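Orotidine-5-phosphate decarboxylase/orotate phosphoribosyltransferase, putative (Ompdcase-oprtase, putative) (Leishmania infantum, PDB 3QW3) probably catalyses, through this decarboxylase domain of a bifunctional UMP synthase, the loss of carbon dioxide from orotidine 5'-phosphate to give UMP in pyrimidine biosynthesis. Local coordinates at residues E61-L66 with K101-H106; V176-P181 with K209-A214; N8-R13 with A75-V80; A94-A99 with M123-K128. All coordinates share one frame; numbering follows the deposited sequence.

Contact 1 (E61-L66 with K101-H106); sequences EGWAAL and KHLNAH
Leu103 lays its CD2 methyl over one face of the Trp63 indole, 3.9 Å from the centroid of the five-membered ring and 27° off the ring normal, a CH-pi contact. The methyl sits toward the rim of the ring system, and Leu103 CD2 comes closest to Trp63 NE1, at 3.5 Å. This holds for the indole conformer described, a second having been deposited. The other branch of Leu103 serves a second partner: CD1 meets Leu66 CD2 at 3.8 Å, the two leucine side chains crossing at about a right angle. One leucine thus touches two residues a helical turn apart on 60-72. Trp63 and Leu66 both carry CG anti to the backbone N (chi1 -178° and 179°), which brings the indole and the isobutyl group to the same leucine. In the TIM barrel of this decarboxylase domain, the contact joins two successive outer helices, 60-72 and 89-102, where the latter runs out into the turn leading to strand 107-110. Asn104, with positive phi, is the first residue to leave the helical conformation there. Beside the indole, a water accepts from Trp63 NE1 at 3.2 Å and lies in the plane of the His102 ring, 3.2 Å from ND1. Inward, Leu66 and Leu103 both rest on Leu81 of strand 80-85. Phe57 of the second subunit meets the His102 ring edge-to-face, and Gly59 of that subunit packs on Trp63.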
loop_
_atom_site.group_PDB
_atom_site.type_symbol
_atom_site.label_atom_id
_atom_site.label_comp_id
_atom_site.label_asym_id
_atom_site.label_seq_id
_atom_site.Cartn_x
_atom_site.Cartn_y
_atom_site.Cartn_z
ATOM N N GLU A 61 15.751 -13.119 -4.675
ATOM C CA GLU A 61 16.981 -12.332 -4.637
ATOM C C GLU A 61 16.725 -10.855 -4.348
ATOM O O GLU A 61 17.617 -10.145 -3.885
ATOM C CB GLU A 61 17.738 -12.474 -5.954
ATOM C CG GLU A 61 18.341 -13.849 -6.180
ATOM C CD GLU A 61 19.423 -13.833 -7.240
ATOM O OE1 GLU A 61 19.126 -13.449 -8.393
ATOM O OE2 GLU A 61 20.572 -14.207 -6.919
ATOM N N GLY A 62 15.500 -10.410 -4.616
ATOM C CA GLY A 62 15.102 -9.020 -4.415
ATOM C C GLY A 62 15.211 -8.475 -3.003
ATOM O O GLY A 62 15.721 -7.366 -2.811
ATOM N N TRP A 63 14.711 -9.230 -2.019
ATOM C CA TRP A 63 14.768 -8.820 -0.604
ATOM C C TRP A 63 16.203 -8.651 -0.149
ATOM O O TRP A 63 16.552 -7.655 0.488
ATOM C CB TRP A 63 14.082 -9.834 0.324
ATOM C CG TRP A 63 14.097 -9.403 1.785
ATOM C CD1 TRP A 63 13.101 -8.751 2.454
ATOM C CD2 TRP A 63 15.163 -9.578 2.738
ATOM N NE1 TRP A 63 13.471 -8.520 3.755
ATOM C CE2 TRP A 63 14.732 -9.015 3.955
ATOM C CE3 TRP A 63 16.431 -10.162 2.680
ATOM C CZ2 TRP A 63 15.525 -9.018 5.104
ATOM C CZ3 TRP A 63 17.220 -10.163 3.820
ATOM C CH2 TRP A 63 16.763 -9.594 5.015
ATOM N N ALA A 64 17.030 -9.639 -0.485
ATOM C CA ALA A 64 18.441 -9.645 -0.085
ATOM C C ALA A 64 19.171 -8.472 -0.735
ATOM O O ALA A 64 20.021 -7.843 -0.109
ATOM C CB ALA A 64 19.108 -10.966 -0.448
ATOM N N ALA A 65 18.814 -8.185 -1.986
ATOM C CA ALA A 65 19.369 -7.054 -2.721
ATOM C C ALA A 65 19.008 -5.732 -2.043
ATOM O O ALA A 65 19.863 -4.858 -1.884
ATOM C CB ALA A 65 18.888 -7.067 -4.171
ATOM N N LEU A 66 17.746 -5.598 -1.639
ATOM C CA LEU A 66 17.286 -4.397 -0.942
ATOM C C LEU A 66 18.017 -4.236 0.385
ATOM O O LEU A 66 18.437 -3.133 0.729
ATOM C CB LEU A 66 15.765 -4.436 -0.723
ATOM C CG LEU A 66 15.120 -3.262 0.025
ATOM C CD1 LEU A 66 15.476 -1.909 -0.606
ATOM C CD2 LEU A 66 13.610 -3.449 0.088
ATOM N N LYS A 101 12.981 -3.072 11.238
ATOM C CA LYS A 101 13.901 -3.951 11.968
ATOM C C LYS A 101 14.666 -4.899 11.053
ATOM O O LYS A 101 15.888 -4.999 11.143
ATOM C CB LYS A 101 13.169 -4.717 13.076
ATOM C CG LYS A 101 14.104 -5.518 13.986
ATOM C CD LYS A 101 13.406 -5.988 15.253
ATOM C CE LYS A 101 12.550 -7.222 15.009
ATOM N N HIS A 102 13.959 -5.602 10.173
ATOM C CA HIS A 102 14.617 -6.545 9.278
ATOM C C HIS A 102 15.457 -5.843 8.219
ATOM O O HIS A 102 16.625 -6.183 8.028
ATOM C CB HIS A 102 13.606 -7.501 8.632
ATOM C CG HIS A 102 12.842 -8.331 9.618
ATOM N ND1 HIS A 102 11.762 -9.108 9.255
ATOM C CD2 HIS A 102 12.997 -8.502 10.954
ATOM C CE1 HIS A 102 11.287 -9.723 10.324
ATOM N NE2 HIS A 102 12.017 -9.371 11.368
ATOM N N LEU A 103 14.867 -4.859 7.542
ATOM C CA LEU A 103 15.578 -4.122 6.497
ATOM C C LEU A 103 16.376 -2.938 7.043
ATOM O O LEU A 103 17.273 -2.427 6.360
ATOM C CB LEU A 103 14.613 -3.650 5.404
ATOM C CG LEU A 103 13.986 -4.730 4.518
ATOM C CD1 LEU A 103 12.814 -4.135 3.732
ATOM C CD2 LEU A 103 15.010 -5.357 3.586
ATOM N N ASN A 104 16.042 -2.520 8.264
ATOM C CA ASN A 104 16.710 -1.408 8.964
ATOM C C ASN A 104 16.613 -0.076 8.222
ATOM O O ASN A 104 17.550 0.727 8.229
ATOM C CB ASN A 104 18.176 -1.740 9.290
ATOM C CG ASN A 104 18.313 -2.809 10.357
ATOM O OD1 ASN A 104 17.811 -2.665 11.476
ATOM N ND2 ASN A 104 19.015 -3.880 10.022
ATOM N N ALA A 105 15.473 0.149 7.576
ATOM C CA ALA A 105 15.162 1.463 7.034
ATOM C C ALA A 105 14.797 2.382 8.194
ATOM O O ALA A 105 14.386 1.911 9.260
ATOM C CB ALA A 105 14.014 1.370 6.030
ATOM N N HIS A 106 14.959 3.688 7.994
ATOM C CA HIS A 106 14.676 4.665 9.046
ATOM C C HIS A 106 13.278 5.266 8.933
ATOM O O HIS A 106 12.794 5.918 9.864
ATOM C CB HIS A 106 15.738 5.776 9.027
ATOM C CG HIS A 106 17.141 5.263 8.976
ATOM N ND1 HIS A 106 17.938 5.152 10.096
ATOM C CD2 HIS A 106 17.889 4.820 7.938
ATOM C CE1 HIS A 106 19.116 4.667 9.749
ATOM N NE2 HIS A 106 19.115 4.463 8.444
HETATM O O HOH W 1 11.298 -8.682 6.148
#

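Contact 2 (V176-P181 with K209-A214); sequences VGATDP and KASLDA
Small side chains pack the start of one outer helix and the loop before it against the next helix: Ala178 in the loop after strand 172-176 of the TIM barrel, and Pro181 at the first position of helix 181-190, face Ala210, Ser211 and Ala214 on helix 208-215. The approach is close, with the CA atoms of Pro181 and Ser211 5.2 Å apart. Pro181 CB lies 4.0 Å from Ala210 CB and 4.4 Å from Ala214 CB, so this corner of the pyrrolidine ring sits across two alanines one helical turn apart. The Ala214 methyl also touches the backbone of the proline, its CB 3.4 Å from Pro181 O. Deeper in, Ser211 OG approaches Ala178 CB to 3.5 Å. Its chi1 of -57° keeps OG beside its own backbone N, where it hydrogen-bonds to Ser207 O in the preceding turn; Ala178 O takes a weak bond from the Ser207 hydroxyl. Asp180, at the N-cap of helix 181-190, makes weak bonds through its carboxylate to Val182 N and Ala183 N. Helix 208-215 is thus set beside helix 181-190, Ser211 touching Leu184 and Ala214 touching Ala185, while Met223 of strand 223-227 lies against Ser211 and Leu212.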
loop_
_atom_site.group_PDB
_atom_site.type_symbol
_atom_site.label_atom_id
_atom_site.label_comp_id
_atom_site.label_asym_id
_atom_site.label_seq_id
_atom_site.Cartn_x
_atom_site.Cartn_y
_atom_site.Cartn_z
ATOM N N VAL A 176 3.962 15.073 -0.585
ATOM C CA VAL A 176 3.309 16.189 -1.274
ATOM C C VAL A 176 4.096 16.500 -2.544
ATOM O O VAL A 176 5.273 16.869 -2.471
ATOM C CB VAL A 176 3.233 17.475 -0.388
ATOM C CG1 VAL A 176 2.288 18.508 -1.011
ATOM C CG2 VAL A 176 2.781 17.154 1.035
ATOM N N GLY A 177 3.437 16.364 -3.692
ATOM C CA GLY A 177 4.069 16.568 -4.999
ATOM C C GLY A 177 4.532 17.994 -5.251
ATOM O O GLY A 177 4.009 18.936 -4.662
ATOM N N ALA A 178 5.521 18.142 -6.131
ATOM C CA ALA A 178 6.082 19.455 -6.471
ATOM C C ALA A 178 5.343 20.163 -7.616
ATOM O O ALA A 178 5.481 21.377 -7.785
ATOM C CB ALA A 178 7.569 19.322 -6.801
ATOM N N THR A 179 4.550 19.408 -8.377
ATOM C CA THR A 179 3.942 19.901 -9.625
ATOM C C THR A 179 2.853 20.964 -9.433
ATOM O O THR A 179 2.562 21.731 -10.360
ATOM C CB THR A 179 3.410 18.732 -10.503
ATOM O OG1 THR A 179 4.398 17.698 -10.570
ATOM C CG2 THR A 179 3.093 19.197 -11.925
ATOM N N ASP A 180 2.253 21.017 -8.245
ATOM C CA ASP A 180 1.351 22.121 -7.912
ATOM C C ASP A 180 1.739 22.833 -6.614
ATOM O O ASP A 180 1.468 22.332 -5.517
ATOM C CB ASP A 180 -0.114 21.677 -7.868
ATOM C CG ASP A 180 -1.070 22.851 -7.683
ATOM O OD1 ASP A 180 -0.774 23.965 -8.185
ATOM O OD2 ASP A 180 -2.120 22.663 -7.037
ATOM N N PRO A 181 2.360 24.022 -6.740
ATOM C CA PRO A 181 2.788 24.806 -5.588
ATOM C C PRO A 181 1.623 25.406 -4.804
ATOM O O PRO A 181 1.768 25.670 -3.615
ATOM C CB PRO A 181 3.634 25.918 -6.216
ATOM C CG PRO A 181 3.104 26.061 -7.599
ATOM C CD PRO A 181 2.695 24.684 -8.016
ATOM N N LYS A 209 11.892 26.316 -7.397
ATOM C CA LYS A 209 11.784 27.550 -6.624
ATOM C C LYS A 209 10.383 27.734 -6.043
ATOM O O LYS A 209 10.227 28.013 -4.850
ATOM C CB LYS A 209 12.156 28.752 -7.495
ATOM C CG LYS A 209 12.950 29.844 -6.791
ATOM C CD LYS A 209 12.087 30.686 -5.877
ATOM C CE LYS A 209 12.628 32.097 -5.744
ATOM N NZ LYS A 209 11.648 32.973 -5.044
ATOM N N ALA A 210 9.367 27.575 -6.886
ATOM C CA ALA A 210 7.975 27.716 -6.452
ATOM C C ALA A 210 7.615 26.713 -5.355
ATOM O O ALA A 210 6.911 27.060 -4.403
ATOM C CB ALA A 210 7.025 27.595 -7.637
ATOM N N SER A 211 8.119 25.486 -5.488
ATOM C CA SER A 211 7.883 24.421 -4.509
ATOM C C SER A 211 8.472 24.769 -3.147
ATOM O O SER A 211 7.802 24.639 -2.122
ATOM C CB SER A 211 8.461 23.090 -5.003
ATOM O OG SER A 211 7.913 22.742 -6.263
ATOM N N LEU A 212 9.725 25.223 -3.148
ATOM C CA LEU A 212 10.408 25.599 -1.912
ATOM C C LEU A 212 9.762 26.807 -1.244
ATOM O O LEU A 212 9.578 26.823 -0.031
ATOM C CB LEU A 212 11.904 25.832 -2.162
ATOM C CG LEU A 212 12.712 24.560 -2.453
ATOM C CD1 LEU A 212 14.063 24.878 -3.093
ATOM C CD2 LEU A 212 12.892 23.718 -1.190
ATOM N N ASP A 213 9.407 27.813 -2.040
ATOM C CA ASP A 213 8.709 28.986 -1.518
ATOM C C ASP A 213 7.392 28.618 -0.835
ATOM O O ASP A 213 7.043 29.182 0.201
ATOM C CB ASP A 213 8.457 30.000 -2.636
ATOM C CG ASP A 213 9.710 30.761 -3.027
ATOM O OD1 ASP A 213 10.772 30.566 -2.396
ATOM O OD2 ASP A 213 9.626 31.564 -3.977
ATOM N N ALA A 214 6.677 27.658 -1.414
ATOM C CA ALA A 214 5.382 27.244 -0.885
ATOM C C ALA A 214 5.517 26.324 0.322
ATOM O O ALA A 214 4.733 26.423 1.269
ATOM C CB ALA A 214 4.562 26.567 -1.969
#

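Contact 3 (N8-R13 with A75-V80); sequences NERAKR and AGIPVV
Arg10 spreads its guanidinium over Ile77, whose CG1 stands 3.7 Å from the plane and over its centre. CD1 of the same isoleucine extends beneath the outer end of the group, 3.8 Å from Arg10 NH2. This flat-on approach is the tightly packed part of the contact: the face of the cation lies on an aliphatic branch, leaving its N-H groups to point outward around the rim. There NH2 is hydrogen-bonded to the carbonyl oxygen of Ala45, so the polar end is held while its face rests on hydrocarbon. The chain reaches this position by bending at both chi2 (-60°) and chi3 (-66°), which turns the guanidinium flat onto Ile77. Its methylenes run over the Gly76 carbonyl, with Arg10 CD 3.6 Å from Gly76 O. Gly76 takes a positive phi of 100°, a backbone shape in which a CB would press on the preceding carbonyl oxygen.

The Pro78 side is looser, Arg10 CG lying 4.1 Å from Pro78 CD. Beside the arginine the helix surface is exposed: Glu9 starts out toward the loop but carries its carboxylate elsewhere, and Lys12 NZ meets Glu9 OE2 at 2.8 Å, from above the carboxylate plane, in a salt bridge. Through Arg10 the N-terminal helix 3-11 rests on the loop linking helix 60-72 to strand 80-85 of the TIM barrel. Pro78 also touches Phe3 and Leu6 of that helix, Ile77 packs on Tyr48 of strand 47-50, and backbone hydrogen bonds between Tyr48 and both Pro78 and Val80 join the loop to that strand.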
loop_
_atom_site.group_PDB
_atom_site.type_symbol
_atom_site.label_atom_id
_atom_site.label_comp_id
_atom_site.label_asym_id
_atom_site.label_seq_id
_atom_site.Cartn_x
_atom_site.Cartn_y
_atom_site.Cartn_z
ATOM N N ASN A 8 17.827 16.000 10.464
ATOM C CA ASN A 8 18.177 17.357 10.888
ATOM C C ASN A 8 19.665 17.644 10.732
ATOM O O ASN A 8 20.042 18.747 10.327
ATOM C CB ASN A 8 17.708 17.647 12.318
ATOM C CG ASN A 8 16.230 18.004 12.390
ATOM O OD1 ASN A 8 15.643 18.511 11.428
ATOM N ND2 ASN A 8 15.623 17.746 13.545
ATOM N N GLU A 9 20.502 16.649 11.021
ATOM C CA GLU A 9 21.946 16.779 10.817
ATOM C C GLU A 9 22.269 16.936 9.330
ATOM O O GLU A 9 23.029 17.823 8.952
ATOM C CB GLU A 9 22.701 15.588 11.422
ATOM C CG GLU A 9 24.219 15.613 11.214
ATOM C CD GLU A 9 24.933 16.695 12.017
ATOM O OE1 GLU A 9 26.086 17.017 11.657
ATOM O OE2 GLU A 9 24.353 17.222 12.993
ATOM N N ARG A 10 21.675 16.092 8.482
ATOM C CA ARG A 10 21.908 16.209 7.045
ATOM C C ARG A 10 21.366 17.515 6.473
ATOM O O ARG A 10 21.961 18.063 5.550
ATOM C CB ARG A 10 21.323 15.016 6.271
ATOM C CG ARG A 10 21.904 13.652 6.651
ATOM C CD ARG A 10 23.413 13.551 6.420
ATOM N NE ARG A 10 23.781 13.630 5.005
ATOM C CZ ARG A 10 25.030 13.552 4.556
ATOM N NH1 ARG A 10 26.036 13.396 5.414
ATOM N NH2 ARG A 10 25.280 13.623 3.253
ATOM N N ALA A 11 20.253 18.005 7.023
ATOM C CA ALA A 11 19.594 19.226 6.525
ATOM C C ALA A 11 20.467 20.463 6.682
ATOM O O ALA A 11 20.249 21.470 6.013
ATOM C CB ALA A 11 18.232 19.434 7.183
ATOM N N LYS A 12 21.465 20.374 7.559
ATOM C CA LYS A 12 22.462 21.431 7.687
ATOM C C LYS A 12 23.233 21.598 6.377
ATOM O O LYS A 12 23.754 22.679 6.093
ATOM C CB LYS A 12 23.426 21.107 8.825
ATOM C CG LYS A 12 22.771 21.045 10.197
ATOM C CD LYS A 12 23.742 20.442 11.200
ATOM C CE LYS A 12 23.267 20.615 12.628
ATOM N NZ LYS A 12 24.212 19.927 13.555
ATOM N N ARG A 13 23.282 20.531 5.579
ATOM C CA ARG A 13 24.041 20.516 4.329
ATOM C C ARG A 13 23.175 20.388 3.075
ATOM O O ARG A 13 23.547 20.891 2.014
ATOM C CB ARG A 13 25.065 19.382 4.353
ATOM C CG ARG A 13 26.198 19.595 5.359
ATOM C CD ARG A 13 27.015 18.325 5.537
ATOM N N ALA A 75 26.706 5.457 7.014
ATOM C CA ALA A 75 26.184 5.771 8.334
ATOM C C ALA A 75 25.923 7.276 8.408
ATOM O O ALA A 75 26.713 8.083 7.900
ATOM C CB ALA A 75 27.168 5.333 9.421
ATOM N N GLY A 76 24.791 7.637 8.999
ATOM C CA GLY A 76 24.411 9.035 9.153
ATOM C C GLY A 76 23.403 9.540 8.130
ATOM O O GLY A 76 22.818 10.602 8.317
ATOM N N ILE A 77 23.203 8.789 7.048
ATOM C CA ILE A 77 22.223 9.177 6.029
ATOM C C ILE A 77 20.991 8.277 6.129
ATOM O O ILE A 77 21.092 7.068 5.925
ATOM C CB ILE A 77 22.803 9.152 4.598
ATOM C CG1 ILE A 77 24.125 9.939 4.533
ATOM C CG2 ILE A 77 21.778 9.733 3.603
ATOM C CD1 ILE A 77 24.879 9.819 3.186
ATOM N N PRO A 78 19.827 8.871 6.444
ATOM C CA PRO A 78 18.624 8.060 6.650
ATOM C C PRO A 78 18.065 7.502 5.349
ATOM O O PRO A 78 18.253 8.090 4.284
ATOM C CB PRO A 78 17.647 9.040 7.288
ATOM C CG PRO A 78 18.072 10.384 6.787
ATOM C CD PRO A 78 19.566 10.310 6.633
ATOM N N VAL A 79 17.395 6.359 5.460
ATOM C CA VAL A 79 16.806 5.663 4.325
ATOM C C VAL A 79 15.291 5.665 4.487
ATOM O O VAL A 79 14.762 5.259 5.529
ATOM C CB VAL A 79 17.329 4.210 4.237
ATOM C CG1 VAL A 79 16.611 3.426 3.145
ATOM C CG2 VAL A 79 18.842 4.197 3.984
ATOM N N VAL A 80 14.605 6.131 3.449
ATOM C CA VAL A 80 13.154 6.086 3.392
ATOM C C VAL A 80 12.750 4.946 2.458
ATOM O O VAL A 80 13.008 5.003 1.261
ATOM C CB VAL A 80 12.571 7.416 2.853
ATOM C CG1 VAL A 80 11.038 7.344 2.801
ATOM C CG2 VAL A 80 13.042 8.601 3.707
#

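Contact 4 (A94-A99 with M123-K128); sequences AYATSA and MRYPDK
Tyr125 sets its ring against the Ala96 methyl of helix 89-102, CE1 to CB 3.8 Å, the methyl meeting the ring obliquely. The arrangement belongs to the outer layer of the TIM barrel: the tyrosine stands at the start of a type I turn, Tyr125 to Lys128, that leads from helix 116-123 into strand 129-135, and it bridges to the preceding outer helix. With chi1 at -71°, CG lies beside the backbone N and anti to the carbonyl carbon, which sends the phenol out of the turn and across to the helix. The turn is closed by the bond from Lys128 N to Tyr125 O, 3.1 Å. Phe100 meets the tyrosine ring edge-to-face; Phe122 of helix 116-123 packs on Ala96. The hydroxyl lies farther along the helix, Tyr125 OH 3.8 Å from Thr97 CA, and comes within 3.4 Å of Thr97 OG1. That threonine oxygen is hydrogen-bonded to the Asp93 carbonyl in the turn before it. The second subunit also borders the helix: Ser98 OG bonds to Glu56 of that chain, and Thr97 touches its Phe57. A water links the two hydroxyl groups, lying in the plane of the tyrosine ring at 2.6 Å from Tyr125 OH and 2.9 Å from Thr97 OG1.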
loop_
_atom_site.group_PDB
_atom_site.type_symbol
_atom_site.label_atom_id
_atom_site.label_comp_id
_atom_site.label_asym_id
_atom_site.label_seq_id
_atom_site.Cartn_x
_atom_site.Cartn_y
_atom_site.Cartn_z
ATOM N N ALA A 94 3.528 -6.396 10.811
ATOM C CA ALA A 94 4.489 -7.171 10.034
ATOM C C ALA A 94 5.232 -6.309 9.012
ATOM O O ALA A 94 6.449 -6.430 8.869
ATOM C CB ALA A 94 3.805 -8.353 9.343
ATOM N N TYR A 95 4.504 -5.439 8.314
ATOM C CA TYR A 95 5.128 -4.493 7.387
ATOM C C TYR A 95 6.126 -3.595 8.131
ATOM O O TYR A 95 7.210 -3.315 7.622
ATOM C CB TYR A 95 4.082 -3.601 6.714
ATOM C CG TYR A 95 3.303 -4.209 5.555
ATOM C CD1 TYR A 95 1.927 -4.028 5.464
ATOM C CD2 TYR A 95 3.943 -4.920 4.530
ATOM C CE1 TYR A 95 1.195 -4.545 4.398
ATOM C CE2 TYR A 95 3.209 -5.452 3.452
ATOM C CZ TYR A 95 1.837 -5.258 3.406
ATOM O OH TYR A 95 1.094 -5.758 2.361
ATOM N N ALA A 96 5.741 -3.145 9.325
ATOM C CA ALA A 96 6.577 -2.232 10.117
ATOM C C ALA A 96 7.848 -2.935 10.565
ATOM O O ALA A 96 8.947 -2.407 10.388
ATOM C CB ALA A 96 5.804 -1.676 11.323
ATOM N N THR A 97 7.699 -4.136 11.125
ATOM C CA THR A 97 8.861 -4.921 11.536
ATOM C C THR A 97 9.793 -5.195 10.358
ATOM O O THR A 97 11.015 -5.064 10.481
ATOM C CB THR A 97 8.446 -6.231 12.239
ATOM O OG1 THR A 97 7.669 -5.905 13.393
ATOM C CG2 THR A 97 9.674 -7.022 12.676
ATOM N N SER A 98 9.215 -5.565 9.217
ATOM C CA SER A 98 10.001 -5.809 8.018
ATOM C C SER A 98 10.838 -4.584 7.624
ATOM O O SER A 98 12.049 -4.689 7.434
ATOM C CB SER A 98 9.091 -6.221 6.856
ATOM O OG SER A 98 9.834 -6.299 5.655
ATOM N N ALA A 99 10.185 -3.432 7.519
ATOM C CA ALA A 99 10.844 -2.214 7.053
ATOM C C ALA A 99 11.854 -1.666 8.058
ATOM O O ALA A 99 12.963 -1.292 7.679
ATOM C CB ALA A 99 9.819 -1.154 6.730
ATOM N N MET A 123 3.660 4.283 13.256
ATOM C CA MET A 123 3.981 5.483 14.046
ATOM C C MET A 123 4.401 5.191 15.488
ATOM O O MET A 123 4.950 6.065 16.167
ATOM C CB MET A 123 2.810 6.468 14.015
ATOM C CG MET A 123 2.493 6.987 12.616
ATOM S SD MET A 123 0.967 7.923 12.515
ATOM C CE MET A 123 0.983 8.403 10.791
ATOM N N ARG A 124 4.156 3.967 15.952
ATOM C CA ARG A 124 4.503 3.582 17.325
ATOM C C ARG A 124 6.016 3.439 17.553
ATOM O O ARG A 124 6.467 3.312 18.698
ATOM C CB ARG A 124 3.750 2.312 17.747
ATOM C CG ARG A 124 4.051 1.083 16.912
ATOM C CD ARG A 124 3.158 -0.096 17.309
ATOM N NE ARG A 124 3.464 -0.609 18.644
ATOM C CZ ARG A 124 4.422 -1.492 18.914
ATOM N NH1 ARG A 124 5.190 -1.974 17.943
ATOM N NH2 ARG A 124 4.613 -1.897 20.163
ATOM N N TYR A 125 6.788 3.449 16.464
ATOM C CA TYR A 125 8.247 3.449 16.531
ATOM C C TYR A 125 8.716 4.907 16.562
ATOM O O TYR A 125 8.782 5.550 15.515
ATOM C CB TYR A 125 8.852 2.788 15.289
ATOM C CG TYR A 125 8.696 1.284 15.137
ATOM C CD1 TYR A 125 7.459 0.711 14.838
ATOM C CD2 TYR A 125 9.806 0.445 15.226
ATOM C CE1 TYR A 125 7.327 -0.662 14.675
ATOM C CE2 TYR A 125 9.685 -0.931 15.064
ATOM C CZ TYR A 125 8.442 -1.476 14.787
ATOM O OH TYR A 125 8.326 -2.838 14.626
ATOM N N PRO A 126 9.059 5.435 17.754
ATOM C CA PRO A 126 9.403 6.861 17.845
ATOM C C PRO A 126 10.649 7.248 17.039
ATOM O O PRO A 126 10.762 8.396 16.594
ATOM C CB PRO A 126 9.655 7.070 19.349
ATOM C CG PRO A 126 9.025 5.892 20.020
ATOM C CD PRO A 126 9.191 4.761 19.057
ATOM N N ASP A 127 11.556 6.292 16.850
ATOM C CA ASP A 127 12.816 6.509 16.130
ATOM C C ASP A 127 12.677 6.402 14.606
ATOM O O ASP A 127 13.632 6.675 13.869
ATOM C CB ASP A 127 13.897 5.541 16.635
ATOM C CG ASP A 127 13.477 4.071 16.545
ATOM O OD1 ASP A 127 12.318 3.740 16.884
ATOM O OD2 ASP A 127 14.322 3.238 16.145
ATOM N N LYS A 128 11.489 6.005 14.149
ATOM C CA LYS A 128 11.203 5.839 12.722
ATOM C C LYS A 128 10.151 6.838 12.263
ATOM O O LYS A 128 9.271 7.222 13.031
ATOM C CB LYS A 128 10.724 4.408 12.431
ATOM C CG LYS A 128 11.638 3.300 12.961
ATOM C CD LYS A 128 12.970 3.225 12.218
ATOM C CE LYS A 128 13.889 2.186 12.840
ATOM N NZ LYS A 128 15.128 2.006 12.030
HETATM O O HOH W 2 5.946 -3.945 14.621
#

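Overall arrangement
All four contacts pack the outer layer or connecting loops of one TIM barrel. Contacts 1 and 4 share helix 89-102, their centres about 13 Å apart; they meet where Lys128 NZ bonds to Ala105 O, and their segments alternate along the chain. Both also lie beside the second subunit, so this helix serves the barrel wall and the dimer together. Contact 3, about 19 Å from each by centres, alternates with contact 1 and touches it through His106 N and Val79 O, joining the 75-80 loop to the same region. Contact 2 comes last in the chain, its centre about 31 Å from that of contact 1, across the barrel and untouched by the second subunit.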